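Local structure of hydrogen peroxide-inducible genes activator (Corynebacterium glutamicum, 6G1D) at residues 167-172 with 302-307; 236-241 with 259-264. The protein senses hydrogen peroxide by a peroxidatic mechanism and, as a LysR-family transcription factor, probably controls peroxide-responsive genes. The protein carries 1 engineered substitution. All blocks are in the same frame, centred on the assembly; numbering follows the deposited sequence.

Contact 1: residues 167-172 with 302-307; sequences IPLYDE and ILQRAF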
# COMPACT_ATOMS: atom_id res chain seq x y z
N ILE B 167 -11.52 -29.60 -4.93
CA ILE B 167 -11.71 -30.54 -6.03
C ILE B 167 -10.37 -30.63 -6.77
O ILE B 167 -9.97 -29.64 -7.36
CB ILE B 167 -12.81 -30.10 -7.02
CG1 ILE B 167 -14.13 -29.85 -6.31
CG2 ILE B 167 -13.03 -31.20 -8.05
CD1 ILE B 167 -15.18 -29.17 -7.18
N PRO B 168 -9.68 -31.78 -6.71
CA PRO B 168 -8.43 -31.91 -7.46
C PRO B 168 -8.71 -31.84 -8.96
O PRO B 168 -9.69 -32.47 -9.44
CB PRO B 168 -7.94 -33.34 -7.11
CG PRO B 168 -8.78 -33.82 -5.99
CD PRO B 168 -10.02 -33.02 -5.98
N LEU B 169 -7.91 -31.08 -9.69
CA LEU B 169 -8.13 -30.93 -11.15
C LEU B 169 -7.10 -31.72 -11.93
O LEU B 169 -7.45 -32.62 -12.69
CB LEU B 169 -8.13 -29.47 -11.56
CG LEU B 169 -9.20 -28.59 -10.88
CD1 LEU B 169 -9.04 -27.16 -11.29
CD2 LEU B 169 -10.59 -29.09 -11.28
N TYR B 170 -5.83 -31.38 -11.73
CA TYR B 170 -4.73 -32.03 -12.46
C TYR B 170 -3.38 -31.75 -11.80
O TYR B 170 -3.26 -30.80 -11.02
CB TYR B 170 -4.71 -31.55 -13.91
CG TYR B 170 -4.74 -30.04 -14.05
CD1 TYR B 170 -3.58 -29.28 -13.98
CD2 TYR B 170 -5.94 -29.36 -14.24
CE1 TYR B 170 -3.61 -27.91 -14.10
CE2 TYR B 170 -5.97 -27.97 -14.36
CZ TYR B 170 -4.80 -27.26 -14.30
OH TYR B 170 -4.87 -25.91 -14.42
N ASP B 171 -2.39 -32.56 -12.14
CA ASP B 171 -0.98 -32.28 -11.89
C ASP B 171 -0.34 -31.65 -13.14
O ASP B 171 -0.45 -32.20 -14.24
CB ASP B 171 -0.24 -33.58 -11.55
CG ASP B 171 -0.62 -34.11 -10.21
OD1 ASP B 171 -0.86 -33.31 -9.29
OD2 ASP B 171 -0.65 -35.34 -10.03
N GLU B 172 0.26 -30.49 -12.96
CA GLU B 172 0.86 -29.75 -14.07
C GLU B 172 2.37 -29.80 -13.90
O GLU B 172 2.89 -29.32 -12.87
CB GLU B 172 0.41 -28.31 -14.06
CG GLU B 172 1.06 -27.44 -15.12
CD GLU B 172 0.43 -26.07 -15.24
OE1 GLU B 172 -0.20 -25.61 -14.25
OE2 GLU B 172 0.58 -25.46 -16.34
N ILE B 302 -14.79 -28.41 -16.81
CA ILE B 302 -14.40 -27.40 -17.78
C ILE B 302 -12.93 -27.05 -17.64
O ILE B 302 -12.21 -26.98 -18.63
CB ILE B 302 -15.25 -26.11 -17.66
CG1 ILE B 302 -16.71 -26.41 -18.01
CG2 ILE B 302 -14.73 -25.01 -18.58
CD1 ILE B 302 -17.66 -25.26 -17.78
N LEU B 303 -12.50 -26.83 -16.41
CA LEU B 303 -11.10 -26.52 -16.15
C LEU B 303 -10.17 -27.69 -16.52
O LEU B 303 -9.09 -27.44 -17.01
CB LEU B 303 -10.90 -26.10 -14.69
CG LEU B 303 -11.58 -24.78 -14.32
CD1 LEU B 303 -11.48 -24.55 -12.81
CD2 LEU B 303 -10.97 -23.63 -15.10
N GLN B 304 -10.57 -28.94 -16.27
CA GLN B 304 -9.76 -30.07 -16.69
C GLN B 304 -9.63 -30.16 -18.20
O GLN B 304 -8.53 -30.48 -18.73
CB GLN B 304 -10.31 -31.37 -16.14
CG GLN B 304 -10.20 -31.46 -14.60
CD GLN B 304 -10.91 -32.68 -14.08
OE1 GLN B 304 -12.06 -32.98 -14.48
NE2 GLN B 304 -10.25 -33.42 -13.21
N ARG B 305 -10.73 -29.85 -18.91
CA ARG B 305 -10.68 -29.81 -20.37
C ARG B 305 -9.82 -28.64 -20.87
O ARG B 305 -9.02 -28.81 -21.78
CB ARG B 305 -12.10 -29.76 -20.98
CG ARG B 305 -12.92 -31.02 -20.78
CD ARG B 305 -14.39 -30.80 -21.11
NE ARG B 305 -14.56 -30.20 -22.44
CZ ARG B 305 -15.62 -29.50 -22.84
NH1 ARG B 305 -16.67 -29.27 -22.03
NH2 ARG B 305 -15.65 -28.99 -24.07
N ALA B 306 -9.99 -27.48 -20.26
CA ALA B 306 -9.17 -26.31 -20.60
C ALA B 306 -7.69 -26.55 -20.45
O ALA B 306 -6.90 -26.14 -21.29
CB ALA B 306 -9.60 -25.09 -19.76
N PHE B 307 -7.31 -27.25 -19.39
CA PHE B 307 -5.91 -27.57 -19.15
C PHE B 307 -5.39 -28.51 -20.25
O PHE B 307 -4.26 -28.33 -20.72
CB PHE B 307 -5.69 -28.19 -17.77
CG PHE B 307 -4.27 -28.61 -17.52
CD1 PHE B 307 -3.27 -27.65 -17.45
CD2 PHE B 307 -3.93 -29.96 -17.39
CE1 PHE B 307 -1.94 -28.02 -17.25
CE2 PHE B 307 -2.61 -30.33 -17.17
CZ PHE B 307 -1.62 -29.37 -17.10
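Tyr170 and Phe307 lie ring on ring in an offset stack, with planes within 2° of each other and centroids 3.6 Å apart. The overlap is deep, and it continues past the phenyl ring, because the Phe307 CB methylene also sits over the tyrosine face, in a CH-pi contact 3.7 Å from the Tyr170 centroid. Tyr170 presents that face because its CG stands between the backbone N and the carbonyl carbon, with chi1 at 51°. Phe307 is also bordered by Glu172, whose extended chain runs past it and brings CD to 3.7 Å from Phe307 CE1, the carboxylate steeply turned against the ring. That carboxylate is engaged elsewhere, by Arg280 through OE1 and by Ser256 through OE2, which should keep it from rotating.

One turn back along the helix, Gln304 reaches across to the strand. Its NE2 donates to Leu169 O over 3.0 Å with an N-H...O angle of 170°, arriving in the carbonyl plane on a lone pair, while the oxygen lies close to the amide plane of the glutamine. Leu169 itself turns CD1 to Leu303 CD1 at 3.9 Å, adding an apolar contact beside the polar one.

Behind these contacts is a classic beta bulge: Leu169 and Tyr170 both stand opposite Ile282 on strand 267-287. In such a bulge the two side chains fall on roughly the same side of the strand, which fits Leu169 and Tyr170 both meeting helix 293-316.

Strand 164-179 and helix 293-316 run here almost parallel and in the same direction, their local axes 8.1 Å apart. Helix 293-316 thus covers this part of the mixed sheet of the LysR effector-binding domain; Leu303 also reaches Leu284 of strand 267-287, and Ala306 and Leu303 pack on helix 111-125.

Contact 2: residues 236-241 with 259-264; sequences SLTTVM and PWECTR
The Arg264 guanidinium is laid flat against Met241, whose CB sits over the centre of one face, 3.6 Å from Arg264 CZ. At the guanidinium edge, near its plane, lie Glu261 CA and the methyl of Thr238, with CG2 3.4 Å from Arg264 NH1. The carboxylate of Glu261 is the second flat group. Its OE1 uses the syn lone pair to accept from Thr238 OG1 at 2.7 Å. Thr238 is deposited in two conformers, and both its OG1 bond and its CG2 contact hold for the one described, so they may not always be present. Glu261 OE1 also makes a salt bridge with Arg264 NH2, 3.0 Å away; outside the two segments, Glu261 OE2 is taken by Tyr113 OH of helix 111-125 and Arg264 NH1 by Gln242 OE1.

Arg264 grips Glu261 a second time through the backbone: NE donates to Glu261 O over 3.0 Å, tilted from the carbonyl plane, and NH2 adds a weak bond to that oxygen. The bend at chi3, 76°, turns the guanidinium edge toward Glu261 while its face lies against Met241. The carboxylate of Glu261, a buried residue, and the Arg264 guanidinium probably offset each other's charge.

The contact belongs to the periplasmic-binding-protein-like effector domain of LysR regulators, where it ties the start of helix 237-245 to the chain leaving helix 258-261. Ser236 is the N-cap of the former, its side chain accepting a weak bond from Thr239 N. Further along, Met241 CG packs 3.5 Å from Glu261 O, and Met241 SD comes to 4.4 Å from Cys262 SG.

A second subunit meets this surface: its Pro112 packs on Thr238, its Trp260 on Arg264, and its Glu135 accepts a hydrogen bond from Thr239 OG1.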
# COMPACT_ATOMS: atom_id res chain seq x y z
N SER B 236 6.29 -10.91 -12.12
CA SER B 236 5.62 -11.68 -13.17
C SER B 236 6.59 -12.57 -13.94
O SER B 236 7.76 -12.23 -14.08
CB SER B 236 4.94 -10.74 -14.17
OG SER B 236 5.90 -9.90 -14.82
N LEU B 237 6.09 -13.68 -14.47
CA LEU B 237 6.87 -14.56 -15.31
C LEU B 237 7.41 -13.89 -16.55
O LEU B 237 8.52 -14.21 -16.94
CB LEU B 237 6.08 -15.80 -15.68
CG LEU B 237 5.81 -16.80 -14.59
CD1 LEU B 237 5.08 -18.01 -15.12
CD2 LEU B 237 7.12 -17.26 -13.97
N THR B 238 6.69 -12.93 -17.14
CA THR B 238 7.21 -12.28 -18.35
C THR B 238 8.47 -11.47 -18.02
O THR B 238 9.41 -11.46 -18.81
CB THR B 238 6.13 -11.41 -19.06
OG1 THR B 238 4.99 -12.21 -19.36
CG2 THR B 238 6.64 -10.76 -20.36
N THR B 239 8.50 -10.81 -16.86
CA THR B 239 9.73 -10.12 -16.43
C THR B 239 10.86 -11.11 -16.18
O THR B 239 11.98 -10.87 -16.59
CB THR B 239 9.47 -9.25 -15.19
OG1 THR B 239 8.56 -8.22 -15.57
CG2 THR B 239 10.75 -8.63 -14.67
N VAL B 240 10.56 -12.24 -15.57
CA VAL B 240 11.58 -13.25 -15.33
C VAL B 240 12.16 -13.73 -16.69
O VAL B 240 13.38 -13.85 -16.81
CB VAL B 240 11.03 -14.44 -14.51
CG1 VAL B 240 12.02 -15.60 -14.39
CG2 VAL B 240 10.68 -13.93 -13.10
N MET B 241 11.32 -13.93 -17.70
CA MET B 241 11.78 -14.39 -19.01
C MET B 241 12.74 -13.39 -19.63
O MET B 241 13.73 -13.80 -20.21
CB MET B 241 10.61 -14.63 -19.96
CG MET B 241 9.68 -15.78 -19.57
SD MET B 241 10.40 -17.43 -19.39
CE MET B 241 10.41 -17.59 -17.64
N PRO B 259 3.48 -21.62 -24.34
CA PRO B 259 3.25 -20.87 -25.57
C PRO B 259 3.24 -19.37 -25.37
O PRO B 259 3.37 -18.64 -26.33
CB PRO B 259 1.85 -21.32 -26.03
CG PRO B 259 1.55 -22.55 -25.27
CD PRO B 259 2.35 -22.50 -23.99
N TRP B 260 3.02 -18.93 -24.14
CA TRP B 260 2.83 -17.50 -23.84
C TRP B 260 4.09 -16.80 -23.38
O TRP B 260 4.18 -15.61 -23.50
CB TRP B 260 1.73 -17.36 -22.77
CG TRP B 260 0.45 -17.94 -23.24
CD1 TRP B 260 -0.03 -19.15 -22.95
CD2 TRP B 260 -0.44 -17.35 -24.19
NE1 TRP B 260 -1.24 -19.37 -23.62
CE2 TRP B 260 -1.52 -18.24 -24.34
CE3 TRP B 260 -0.47 -16.13 -24.86
CZ2 TRP B 260 -2.57 -18.00 -25.23
CZ3 TRP B 260 -1.55 -15.87 -25.72
CH2 TRP B 260 -2.57 -16.82 -25.91
N GLU B 261 5.02 -17.57 -22.81
CA GLU B 261 6.21 -17.02 -22.18
C GLU B 261 7.53 -17.52 -22.77
O GLU B 261 8.51 -16.78 -22.72
CB GLU B 261 6.20 -17.38 -20.67
CG GLU B 261 4.96 -17.01 -19.86
CD GLU B 261 4.67 -15.50 -19.72
OE1 GLU B 261 5.49 -14.68 -20.19
OE2 GLU B 261 3.60 -15.12 -19.13
N CYS B 262 7.56 -18.75 -23.30
CA CYS B 262 8.82 -19.45 -23.60
C CYS B 262 9.19 -19.57 -25.06
O CYS B 262 10.15 -20.26 -25.36
CB CYS B 262 8.79 -20.87 -23.05
SG CYS B 262 8.46 -20.91 -21.32
N THR B 263 8.45 -18.91 -25.94
CA THR B 263 8.73 -18.93 -27.38
C THR B 263 9.44 -17.68 -27.85
O THR B 263 9.87 -17.63 -29.01
CB THR B 263 7.44 -19.08 -28.21
OG1 THR B 263 6.59 -17.96 -27.99
CG2 THR B 263 6.72 -20.37 -27.80
N ARG B 264 9.61 -16.67 -26.98
CA ARG B 264 10.33 -15.47 -27.39
C ARG B 264 11.79 -15.81 -27.74
O ARG B 264 12.30 -16.82 -27.26
CB ARG B 264 10.25 -14.39 -26.34
CG ARG B 264 11.03 -14.67 -25.09
CD ARG B 264 10.68 -13.68 -23.98
NE ARG B 264 9.40 -14.02 -23.39
CZ ARG B 264 8.67 -13.22 -22.63
NH1 ARG B 264 9.09 -11.99 -22.32
NH2 ARG B 264 7.50 -13.66 -22.16

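How the contacts relate
Contact 2 is nested along the chain inside the loop closed by contact 1; their centres are about 22 Å apart, and their nearest atoms, about 8 Å apart, do not touch. Two helices join them. Helix 111-125 meets Leu303 of contact 1 through Met118 and Leu237 of contact 2 through Tyr113, while helix 293-316, which carries Phe307, sends Leu313 to Pro259 and Trp260. On the sheet side, strand 251-254, on whose Val253 Met241 and Cys262 rest, neighbours strand 164-179, which holds segment 167-172 of contact 1. Their settings differ: contact 2 lies at a subunit interface, whereas no other chain of the assembly touches contact 1.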